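Side-chain contacts in putative rubredoxin reductase (Rhodopseudomonas palustris, PDB 3FG2), which probably uses FAD to pass electrons from NADH to a ferredoxin, as the reductase of the CYP199A2 cytochrome P450 system: residues Ala150-Leu155 with Asp327-Val332; Phe157-Arg162 with Asp192-Ala197; Ser187-Asp192 with Gly345-Arg350. One frame throughout, in Å; residues are numbered along the deposited sequence.

Interaction 1 (Ala150-Leu155 with Asp327-Val332); sequences AGFIGL and DKLQIV. With FAD (flavin-adenine dinucleotide), chain B.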
loop_
_atom_site.group_PDB
_atom_site.type_symbol
_atom_site.label_atom_id
_atom_site.label_comp_id
_atom_site.label_asym_id
_atom_site.label_seq_id
_atom_site.Cartn_x
_atom_site.Cartn_y
_atom_site.Cartn_z
ATOM N N ALA A 150 -3.273 1.336 -13.844
ATOM C CA ALA A 150 -2.321 0.238 -13.959
ATOM C C ALA A 150 -1.323 0.174 -12.803
ATOM O O ALA A 150 -0.136 -0.070 -13.008
ATOM C CB ALA A 150 -1.581 0.331 -15.289
ATOM N N GLY A 151 -1.809 0.405 -11.591
ATOM C CA GLY A 151 -0.945 0.329 -10.431
ATOM C C GLY A 151 -0.851 -1.130 -10.031
ATOM O O GLY A 151 -1.441 -1.987 -10.699
ATOM N N PHE A 152 -0.121 -1.425 -8.958
ATOM C CA PHE A 152 0.024 -2.807 -8.504
ATOM C C PHE A 152 -1.317 -3.512 -8.336
ATOM O O PHE A 152 -1.552 -4.581 -8.902
ATOM C CB PHE A 152 0.756 -2.872 -7.159
ATOM C CG PHE A 152 2.179 -2.423 -7.213
ATOM C CD1 PHE A 152 3.044 -2.920 -8.185
ATOM C CD2 PHE A 152 2.669 -1.517 -6.274
ATOM C CE1 PHE A 152 4.373 -2.525 -8.222
ATOM C CE2 PHE A 152 4.002 -1.114 -6.305
ATOM C CZ PHE A 152 4.854 -1.623 -7.285
ATOM N N ILE A 153 -2.195 -2.908 -7.545
ATOM C CA ILE A 153 -3.491 -3.502 -7.269
ATOM C C ILE A 153 -4.291 -3.794 -8.529
ATOM O O ILE A 153 -4.812 -4.892 -8.698
ATOM C CB ILE A 153 -4.304 -2.600 -6.324
ATOM C CG1 ILE A 153 -3.528 -2.420 -5.017
ATOM C CG2 ILE A 153 -5.679 -3.224 -6.053
ATOM C CD1 ILE A 153 -4.137 -1.429 -4.064
ATOM N N GLY A 154 -4.381 -2.815 -9.418
ATOM C CA GLY A 154 -5.123 -3.012 -10.645
ATOM C C GLY A 154 -4.667 -4.217 -11.446
ATOM O O GLY A 154 -5.498 -4.966 -11.968
ATOM N N LEU A 155 -3.354 -4.414 -11.553
ATOM C CA LEU A 155 -2.821 -5.534 -12.321
ATOM C C LEU A 155 -2.962 -6.855 -11.586
ATOM O O LEU A 155 -3.217 -7.889 -12.204
ATOM C CB LEU A 155 -1.356 -5.285 -12.687
ATOM C CG LEU A 155 -1.125 -4.093 -13.637
ATOM C CD1 LEU A 155 0.362 -3.948 -13.939
ATOM C CD2 LEU A 155 -1.897 -4.306 -14.934
ATOM N N ASP A 327 3.696 -14.426 -11.638
ATOM C CA ASP A 327 4.955 -13.715 -11.413
ATOM C C ASP A 327 4.985 -12.988 -10.076
ATOM O O ASP A 327 3.961 -12.495 -9.602
ATOM C CB ASP A 327 5.211 -12.688 -12.527
ATOM C CG ASP A 327 5.492 -13.328 -13.874
ATOM O OD1 ASP A 327 6.446 -14.129 -13.974
ATOM O OD2 ASP A 327 4.761 -13.020 -14.840
ATOM N N LYS A 328 6.171 -12.928 -9.477
ATOM C CA LYS A 328 6.370 -12.243 -8.205
ATOM C C LYS A 328 7.336 -11.094 -8.444
ATOM O O LYS A 328 8.383 -11.277 -9.066
ATOM C CB LYS A 328 6.965 -13.192 -7.165
ATOM C CG LYS A 328 7.580 -12.483 -5.955
ATOM C CD LYS A 328 6.542 -11.957 -4.970
ATOM C CE LYS A 328 6.065 -13.070 -4.036
ATOM N NZ LYS A 328 5.104 -12.583 -2.998
ATOM N N LEU A 329 6.974 -9.911 -7.955
ATOM C CA LEU A 329 7.805 -8.728 -8.109
ATOM C C LEU A 329 8.230 -8.267 -6.726
ATOM O O LEU A 329 7.394 -8.065 -5.842
ATOM C CB LEU A 329 7.015 -7.599 -8.774
ATOM C CG LEU A 329 7.741 -6.442 -9.488
ATOM C CD1 LEU A 329 6.873 -5.193 -9.407
ATOM C CD2 LEU A 329 9.090 -6.164 -8.881
ATOM N N GLN A 330 9.529 -8.106 -6.536
ATOM C CA GLN A 330 10.043 -7.629 -5.267
ATOM C C GLN A 330 10.915 -6.411 -5.529
ATOM O O GLN A 330 11.747 -6.409 -6.438
ATOM C CB GLN A 330 10.854 -8.716 -4.565
ATOM C CG GLN A 330 10.016 -9.847 -4.021
ATOM C CD GLN A 330 10.875 -10.992 -3.561
ATOM O OE1 GLN A 330 11.597 -11.593 -4.355
ATOM N NE2 GLN A 330 10.814 -11.300 -2.275
ATOM N N ILE A 331 10.710 -5.369 -4.736
ATOM C CA ILE A 331 11.477 -4.149 -4.894
ATOM C C ILE A 331 12.077 -3.766 -3.565
ATOM O O ILE A 331 11.386 -3.793 -2.552
ATOM C CB ILE A 331 10.594 -2.966 -5.324
ATOM C CG1 ILE A 331 9.775 -3.327 -6.561
ATOM C CG2 ILE A 331 11.472 -1.752 -5.614
ATOM C CD1 ILE A 331 8.791 -2.236 -6.981
ATOM N N VAL A 332 13.365 -3.433 -3.560
ATOM C CA VAL A 332 14.009 -2.975 -2.342
ATOM C C VAL A 332 14.715 -1.667 -2.691
ATOM O O VAL A 332 15.543 -1.618 -3.614
ATOM C CB VAL A 332 15.032 -3.993 -1.787
ATOM C CG1 VAL A 332 16.099 -4.312 -2.832
ATOM C CG2 VAL A 332 15.679 -3.422 -0.527
HETATM P PA FAD B . -4.424 0.623 6.617
HETATM O O1A FAD B . -5.186 1.157 5.458
HETATM O O2A FAD B . -4.095 -0.688 6.696
HETATM O O5B FAD B . -5.477 0.802 7.724
HETATM C C5B FAD B . -6.116 2.072 8.065
HETATM C C4B FAD B . -7.280 1.672 8.997
HETATM O O4B FAD B . -7.683 2.889 9.733
HETATM C C3B FAD B . -8.556 1.172 8.294
HETATM O O3B FAD B . -9.129 0.008 8.801
HETATM C C2B FAD B . -9.414 2.406 8.296
HETATM O O2B FAD B . -10.768 2.145 8.093
HETATM C C1B FAD B . -9.146 2.928 9.677
HETATM N N9A FAD B . -9.450 4.338 9.935
HETATM C C8A FAD B . -9.298 5.390 9.068
HETATM N N7A FAD B . -9.669 6.551 9.594
HETATM C C5A FAD B . -10.081 6.253 10.860
HETATM C C6A FAD B . -10.612 7.102 11.951
HETATM N N6A FAD B . -10.786 8.400 11.862
HETATM N N1A FAD B . -10.925 6.424 13.112
HETATM C C2A FAD B . -10.758 5.066 13.249
HETATM N N3A FAD B . -10.282 4.221 12.304
HETATM C C4A FAD B . -9.956 4.862 11.122
HETATM N N1 FAD B . 1.780 -3.401 0.574
HETATM C C2 FAD B . 2.814 -4.223 0.398
HETATM O O2 FAD B . 3.891 -3.973 0.848
HETATM N N3 FAD B . 2.694 -5.450 -0.334
HETATM C C4 FAD B . 1.490 -5.844 -0.891
HETATM O O4 FAD B . 1.425 -6.896 -1.502
HETATM C C4X FAD B . 0.349 -4.955 -0.701
HETATM N N5 FAD B . -0.859 -5.292 -1.216
HETATM C C5X FAD B . -1.922 -4.432 -1.010
HETATM C C6 FAD B . -3.186 -4.810 -1.546
HETATM C C7 FAD B . -4.307 -4.020 -1.386
HETATM C C7M FAD B . -5.629 -4.469 -1.977
HETATM C C8 FAD B . -4.208 -2.756 -0.648
HETATM C C8M FAD B . -5.394 -1.843 -0.431
HETATM C C9 FAD B . -2.960 -2.369 -0.116
HETATM C C9A FAD B . -1.821 -3.193 -0.287
HETATM N N10 FAD B . -0.506 -2.864 0.249
HETATM C C10 FAD B . 0.554 -3.706 0.061
HETATM C "C1'" FAD B . -0.381 -1.594 1.006
HETATM C "C2'" FAD B . -0.615 -1.843 2.527
HETATM O "O2'" FAD B . -1.870 -2.467 2.683
HETATM C "C3'" FAD B . -0.569 -0.502 3.231
HETATM O "O3'" FAD B . 0.720 0.078 3.067
HETATM C "C4'" FAD B . -0.859 -0.686 4.710
HETATM O "O4'" FAD B . -2.168 -1.284 4.901
HETATM C "C5'" FAD B . -0.814 0.667 5.379
HETATM O "O5'" FAD B . -1.162 0.441 6.902
HETATM P P FAD B . -1.933 1.495 7.645
HETATM O O1P FAD B . -2.014 0.881 9.072
HETATM O O2P FAD B . -1.370 2.769 7.582
HETATM O O3P FAD B . -3.283 1.625 7.089
#
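Phe152, in the first turn of helix 152-163, faces Leu329 on strand 327-333 with their CA atoms 9.8 Å apart, so the backbones stand well off from each other and long side chains must bridge the interval. Phe152 reaches across from one side, Leu329 and Ile331 from the other. With CG anti to its carbonyl carbon (chi1 -66°), the ring is carried out toward the strand, and its far end meets two methyl groups: CE1 lies 3.8 Å from CD1 of Leu329, and CZ lies 4.0 Å from CD1 of Ile331. Leu329 and Ile331, two apart on the strand, both offer a CD1 methyl obliquely to the ring. Ser322 and Gln324 of strand 319-324, together with Met178 and Val181, also touch Phe152. Gly151, at the N-cap position, and Gly154 belong to a glycine-rich turn that fits the GxGxxG pattern of a Rossmann-type nucleotide site, here probably that of NADH. Ile153, next to Phe152, turns to the flavin instead: its CD1 rests 3.7 Å from C8 of the FAD. With no hydrogen bond across it, the contact between the nucleotide-binding region and the C-terminal sheet is apolar, held by van der Waals packing of one ring end against two methyl groups.

Interaction 2 (Phe157-Arg162 with Asp192-Ala197); sequences FAATAR and DRHSGA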
loop_
_atom_site.group_PDB
_atom_site.type_symbol
_atom_site.label_atom_id
_atom_site.label_comp_id
_atom_site.label_asym_id
_atom_site.label_seq_id
_atom_site.Cartn_x
_atom_site.Cartn_y
_atom_site.Cartn_z
ATOM N N PHE A 157 -5.315 -7.585 -9.750
ATOM C CA PHE A 157 -6.718 -7.923 -9.961
ATOM C C PHE A 157 -6.939 -8.401 -11.392
ATOM O O PHE A 157 -7.528 -9.457 -11.624
ATOM C CB PHE A 157 -7.627 -6.713 -9.706
ATOM C CG PHE A 157 -9.021 -6.894 -10.241
ATOM C CD1 PHE A 157 -9.923 -7.741 -9.603
ATOM C CD2 PHE A 157 -9.409 -6.278 -11.432
ATOM C CE1 PHE A 157 -11.183 -7.977 -10.142
ATOM C CE2 PHE A 157 -10.665 -6.508 -11.981
ATOM C CZ PHE A 157 -11.557 -7.362 -11.336
ATOM N N ALA A 158 -6.462 -7.615 -12.351
ATOM C CA ALA A 158 -6.628 -7.942 -13.760
ATOM C C ALA A 158 -6.243 -9.373 -14.125
ATOM O O ALA A 158 -6.944 -10.034 -14.884
ATOM C CB ALA A 158 -5.837 -6.971 -14.610
ATOM N N ALA A 159 -5.120 -9.847 -13.603
ATOM C CA ALA A 159 -4.683 -11.197 -13.912
ATOM C C ALA A 159 -5.698 -12.211 -13.390
ATOM O O ALA A 159 -6.057 -13.163 -14.085
ATOM C CB ALA A 159 -3.312 -11.455 -13.305
ATOM N N THR A 160 -6.174 -12.000 -12.173
ATOM C CA THR A 160 -7.134 -12.915 -11.596
ATOM C C THR A 160 -8.472 -12.889 -12.327
ATOM O O THR A 160 -9.048 -13.943 -12.599
ATOM C CB THR A 160 -7.326 -12.624 -10.106
ATOM O OG1 THR A 160 -6.119 -12.969 -9.416
ATOM C CG2 THR A 160 -8.492 -13.438 -9.531
ATOM N N ALA A 161 -8.969 -11.699 -12.648
ATOM C CA ALA A 161 -10.236 -11.595 -13.368
ATOM C C ALA A 161 -10.088 -12.330 -14.701
ATOM O O ALA A 161 -10.985 -13.051 -15.141
ATOM C CB ALA A 161 -10.589 -10.137 -13.612
ATOM N N ARG A 162 -8.939 -12.149 -15.338
ATOM C CA ARG A 162 -8.689 -12.799 -16.609
ATOM C C ARG A 162 -8.647 -14.313 -16.421
ATOM O O ARG A 162 -9.209 -15.067 -17.221
ATOM C CB ARG A 162 -7.364 -12.315 -17.194
ATOM C CG ARG A 162 -7.030 -12.924 -18.549
ATOM C CD ARG A 162 -8.166 -12.709 -19.528
ATOM N NE ARG A 162 -7.876 -13.301 -20.826
ATOM C CZ ARG A 162 -8.785 -13.485 -21.778
ATOM N NH1 ARG A 162 -10.045 -13.126 -21.569
ATOM N NH2 ARG A 162 -8.429 -14.019 -22.938
ATOM N N ASP A 192 3.989 -7.442 -21.386
ATOM C CA ASP A 192 4.038 -8.639 -22.219
ATOM C C ASP A 192 3.267 -9.793 -21.567
ATOM O O ASP A 192 2.409 -10.415 -22.197
ATOM C CB ASP A 192 5.492 -9.077 -22.466
ATOM C CG ASP A 192 6.254 -8.133 -23.395
ATOM O OD1 ASP A 192 5.617 -7.347 -24.130
ATOM O OD2 ASP A 192 7.502 -8.190 -23.406
ATOM N N ARG A 193 3.576 -10.074 -20.306
ATOM C CA ARG A 193 2.918 -11.150 -19.578
ATOM C C ARG A 193 1.402 -11.014 -19.576
ATOM O O ARG A 193 0.688 -11.970 -19.890
ATOM C CB ARG A 193 3.431 -11.194 -18.141
ATOM C CG ARG A 193 4.914 -11.527 -18.058
ATOM C CD ARG A 193 5.161 -12.967 -18.487
ATOM N NE ARG A 193 4.721 -13.910 -17.461
ATOM C CZ ARG A 193 4.310 -15.151 -17.706
ATOM N NH1 ARG A 193 4.271 -15.611 -18.949
ATOM N NH2 ARG A 193 3.946 -15.936 -16.703
ATOM N N HIS A 194 0.911 -9.830 -19.223
ATOM C CA HIS A 194 -0.529 -9.597 -19.181
ATOM C C HIS A 194 -1.161 -9.666 -20.560
ATOM O O HIS A 194 -2.220 -10.270 -20.730
ATOM C CB HIS A 194 -0.824 -8.253 -18.516
ATOM C CG HIS A 194 -0.583 -8.260 -17.041
ATOM N ND1 HIS A 194 -1.083 -9.244 -16.217
ATOM C CD2 HIS A 194 0.100 -7.407 -16.241
ATOM C CE1 HIS A 194 -0.718 -8.997 -14.971
ATOM N NE2 HIS A 194 -0.000 -7.888 -14.960
ATOM N N SER A 195 -0.512 -9.052 -21.545
ATOM C CA SER A 195 -1.015 -9.092 -22.914
ATOM C C SER A 195 -1.095 -10.554 -23.336
ATOM O O SER A 195 -2.074 -10.989 -23.938
ATOM C CB SER A 195 -0.063 -8.353 -23.853
ATOM O OG SER A 195 -0.046 -6.965 -23.567
ATOM N N GLY A 196 -0.047 -11.304 -23.010
ATOM C CA GLY A 196 -0.004 -12.714 -23.349
ATOM C C GLY A 196 -1.174 -13.481 -22.761
ATOM O O GLY A 196 -1.598 -14.490 -23.311
ATOM N N ALA A 197 -1.700 -13.001 -21.642
ATOM C CA ALA A 197 -2.824 -13.663 -21.001
ATOM C C ALA A 197 -4.131 -13.222 -21.647
ATOM O O ALA A 197 -5.208 -13.677 -21.264
ATOM C CB ALA A 197 -2.839 -13.343 -19.518
HETATM O O HOH W 1 -6.307 -15.202 -24.193
#
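The carbonyl oxygen of Ala197 takes a short hydrogen bond from Arg162, NE to O 2.7 Å, and a weak one from a water. This joins two neighbouring helices of a Rossmann-like nucleotide-binding fold, helix 152-163 and the C-terminal end of helix 184-196. The N-H of NE points nearly straight at its acceptor, at 166°, and the oxygen lies at the edge of the guanidinium, close to its plane. The same water accepts from NH2 of Arg162 at 2.7 Å, so water and carbonyl together line one edge of the group, while NH1 is bound to the carbonyl of Leu166; the guanidinium is thereby fixed in rotation. Its chain leaves the helix with CG anti to the backbone N (chi1 -179°), which brings CG to 4.3 Å from CB of Ala197, and the bend at chi2 (54°) then swings NE across to the carbonyl. Ala197 follows helix 184-196, and its oxygen, near that helix's C-terminal end, would probably be made a somewhat better acceptor for the cationic arginine. Three residues earlier in each segment a methyl meets a buried ring. His194 NE2 is hydrogen-bonded to Gln324 of strand 319-324, which steadies the ring, and the ring turns an edge to the other helix, with its CE1 3.9 Å from the CB of Ala159.

Interaction 3 (Ser187-Asp192 with Gly345-Arg350); sequences SSYFHD and GSVAER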
loop_
_atom_site.group_PDB
_atom_site.type_symbol
_atom_site.label_atom_id
_atom_site.label_comp_id
_atom_site.label_asym_id
_atom_site.label_seq_id
_atom_site.Cartn_x
_atom_site.Cartn_y
_atom_site.Cartn_z
ATOM N N SER A 187 7.884 -2.490 -16.381
ATOM C CA SER A 187 6.598 -2.258 -17.033
ATOM C C SER A 187 6.505 -3.110 -18.288
ATOM O O SER A 187 5.515 -3.803 -18.515
ATOM C CB SER A 187 6.443 -0.792 -17.423
ATOM O OG SER A 187 6.570 0.047 -16.296
ATOM N N SER A 188 7.551 -3.050 -19.104
ATOM C CA SER A 188 7.603 -3.810 -20.345
ATOM C C SER A 188 7.333 -5.299 -20.104
ATOM O O SER A 188 6.465 -5.888 -20.749
ATOM C CB SER A 188 8.970 -3.619 -21.005
ATOM O OG SER A 188 9.072 -4.364 -22.204
ATOM N N TYR A 189 8.073 -5.899 -19.174
ATOM C CA TYR A 189 7.905 -7.320 -18.864
ATOM C C TYR A 189 6.455 -7.655 -18.523
ATOM O O TYR A 189 5.871 -8.594 -19.069
ATOM C CB TYR A 189 8.791 -7.733 -17.675
ATOM C CG TYR A 189 8.542 -9.157 -17.211
ATOM C CD1 TYR A 189 9.026 -10.249 -17.944
ATOM C CD2 TYR A 189 7.770 -9.416 -16.078
ATOM C CE1 TYR A 189 8.742 -11.567 -17.564
ATOM C CE2 TYR A 189 7.476 -10.735 -15.682
ATOM C CZ TYR A 189 7.966 -11.803 -16.433
ATOM O OH TYR A 189 7.677 -13.099 -16.051
ATOM N N PHE A 190 5.876 -6.891 -17.608
ATOM C CA PHE A 190 4.507 -7.142 -17.199
ATOM C C PHE A 190 3.487 -6.817 -18.275
ATOM O O PHE A 190 2.396 -7.395 -18.296
ATOM C CB PHE A 190 4.208 -6.403 -15.895
ATOM C CG PHE A 190 4.759 -7.099 -14.693
ATOM C CD1 PHE A 190 5.905 -6.634 -14.061
ATOM C CD2 PHE A 190 4.167 -8.276 -14.231
ATOM C CE1 PHE A 190 6.458 -7.334 -12.988
ATOM C CE2 PHE A 190 4.713 -8.987 -13.156
ATOM C CZ PHE A 190 5.859 -8.517 -12.535
ATOM N N HIS A 191 3.837 -5.901 -19.173
ATOM C CA HIS A 191 2.929 -5.574 -20.255
ATOM C C HIS A 191 2.843 -6.810 -21.144
ATOM O O HIS A 191 1.764 -7.184 -21.593
ATOM C CB HIS A 191 3.436 -4.388 -21.073
ATOM C CG HIS A 191 2.732 -4.231 -22.385
ATOM N ND1 HIS A 191 3.017 -5.019 -23.480
ATOM C CD2 HIS A 191 1.709 -3.428 -22.757
ATOM C CE1 HIS A 191 2.201 -4.708 -24.471
ATOM N NE2 HIS A 191 1.395 -3.745 -24.057
ATOM N N ASP A 192 3.989 -7.442 -21.386
ATOM C CA ASP A 192 4.038 -8.639 -22.219
ATOM C C ASP A 192 3.267 -9.793 -21.567
ATOM O O ASP A 192 2.409 -10.415 -22.197
ATOM C CB ASP A 192 5.492 -9.077 -22.466
ATOM C CG ASP A 192 6.254 -8.133 -23.395
ATOM O OD1 ASP A 192 5.617 -7.347 -24.130
ATOM O OD2 ASP A 192 7.502 -8.190 -23.406
ATOM N N GLY A 345 20.261 -11.559 -15.045
ATOM C CA GLY A 345 19.414 -12.708 -15.289
ATOM C C GLY A 345 18.843 -12.631 -16.689
ATOM O O GLY A 345 19.440 -12.017 -17.571
ATOM N N SER A 346 17.676 -13.230 -16.896
ATOM C CA SER A 346 17.057 -13.234 -18.218
ATOM C C SER A 346 15.572 -12.930 -18.222
ATOM O O SER A 346 14.797 -13.569 -17.514
ATOM C CB SER A 346 17.274 -14.585 -18.897
ATOM O OG SER A 346 16.433 -14.704 -20.033
ATOM N N VAL A 347 15.183 -11.965 -19.046
ATOM C CA VAL A 347 13.785 -11.585 -19.166
ATOM C C VAL A 347 13.036 -12.742 -19.816
ATOM O O VAL A 347 11.924 -13.091 -19.403
ATOM C CB VAL A 347 13.625 -10.328 -20.036
ATOM C CG1 VAL A 347 12.161 -9.930 -20.121
ATOM C CG2 VAL A 347 14.445 -9.197 -19.454
ATOM N N ALA A 348 13.663 -13.344 -20.825
ATOM C CA ALA A 348 13.064 -14.473 -21.536
ATOM C C ALA A 348 12.794 -15.636 -20.593
ATOM O O ALA A 348 11.754 -16.286 -20.688
ATOM C CB ALA A 348 13.978 -14.927 -22.674
ATOM N N GLU A 349 13.732 -15.889 -19.685
ATOM C CA GLU A 349 13.596 -16.971 -18.720
ATOM C C GLU A 349 12.623 -16.627 -17.595
ATOM O O GLU A 349 12.363 -17.449 -16.720
ATOM C CB GLU A 349 14.961 -17.314 -18.123
ATOM C CG GLU A 349 15.976 -17.779 -19.147
ATOM C CD GLU A 349 15.477 -18.969 -19.939
ATOM O OE1 GLU A 349 15.235 -20.033 -19.326
ATOM O OE2 GLU A 349 15.320 -18.838 -21.172
ATOM N N ARG A 350 12.090 -15.410 -17.621
ATOM C CA ARG A 350 11.142 -14.965 -16.600
ATOM C C ARG A 350 11.725 -14.936 -15.190
ATOM O O ARG A 350 11.025 -15.188 -14.212
ATOM C CB ARG A 350 9.896 -15.845 -16.598
ATOM C CG ARG A 350 9.083 -15.794 -17.871
ATOM C CD ARG A 350 7.731 -16.428 -17.628
ATOM N NE ARG A 350 7.203 -17.076 -18.823
ATOM C CZ ARG A 350 7.762 -18.129 -19.416
ATOM N NH1 ARG A 350 8.876 -18.664 -18.929
ATOM N NH2 ARG A 350 7.197 -18.658 -20.496
#
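Tyr189 carries the whole of this contact from the side of helix 184-196, meeting Val347 and Arg350 with the edge of its ring. The close part lies along that edge. With CG anti to the backbone N (chi1 174°), the ring reaches out from the helix toward the turn, where CD1 comes to 3.8 Å from CG1 of Val347. Farther out, the phenol oxygen passes the aliphatic stem of Arg350, OH to CG 3.5 Å, the two side chains crossing at about a right angle. The hydroxyl's hydrogen bond probably goes elsewhere, to OD1 of Asp327. Replacing Tyr189 with an alanine would probably remove the ring edge beside CG1 of Val347, open a gap at the stem of Arg350 and leave Asp327 OD1 without its phenolic partner.

The solvent side is looser: on the outer part of the turn, exposed Ala348 and Glu349 point away from the helix. They lie within a type I beta turn closed by Arg350 N to Val347 O, 2.9 Å. Ser346 OG accepts from the backbone N of Glu349 at 3.0 Å, an ST motif within the turn segment itself. The buried tyrosine ring also packs edge-to-face with Phe352 and touches Val368, so it lies between helix 184-196, the loop joining strands 340-344 and 351-358, and strand 361-368 of the C-terminal antiparallel sheet.

Following the chain from the N terminus, past strands and helices that include the first FAD-binding residues, the first element used is helix 152-163, which takes part in interactions 1 and 2. Helix 184-196 follows, and interaction 2 closes a short loop by setting its end against the earlier helix. Interaction 1 closes a much longer loop when strand 327-333 returns to the start of helix 152-163, enclosing interaction 2 within it. Interaction 3, from helix 184-196 to the turn at 345-350, crosses both. Asp327 joins the three through Arg193 and Tyr189. Together they tie two helices of the nucleotide-binding region to the C-terminal antiparallel sheet.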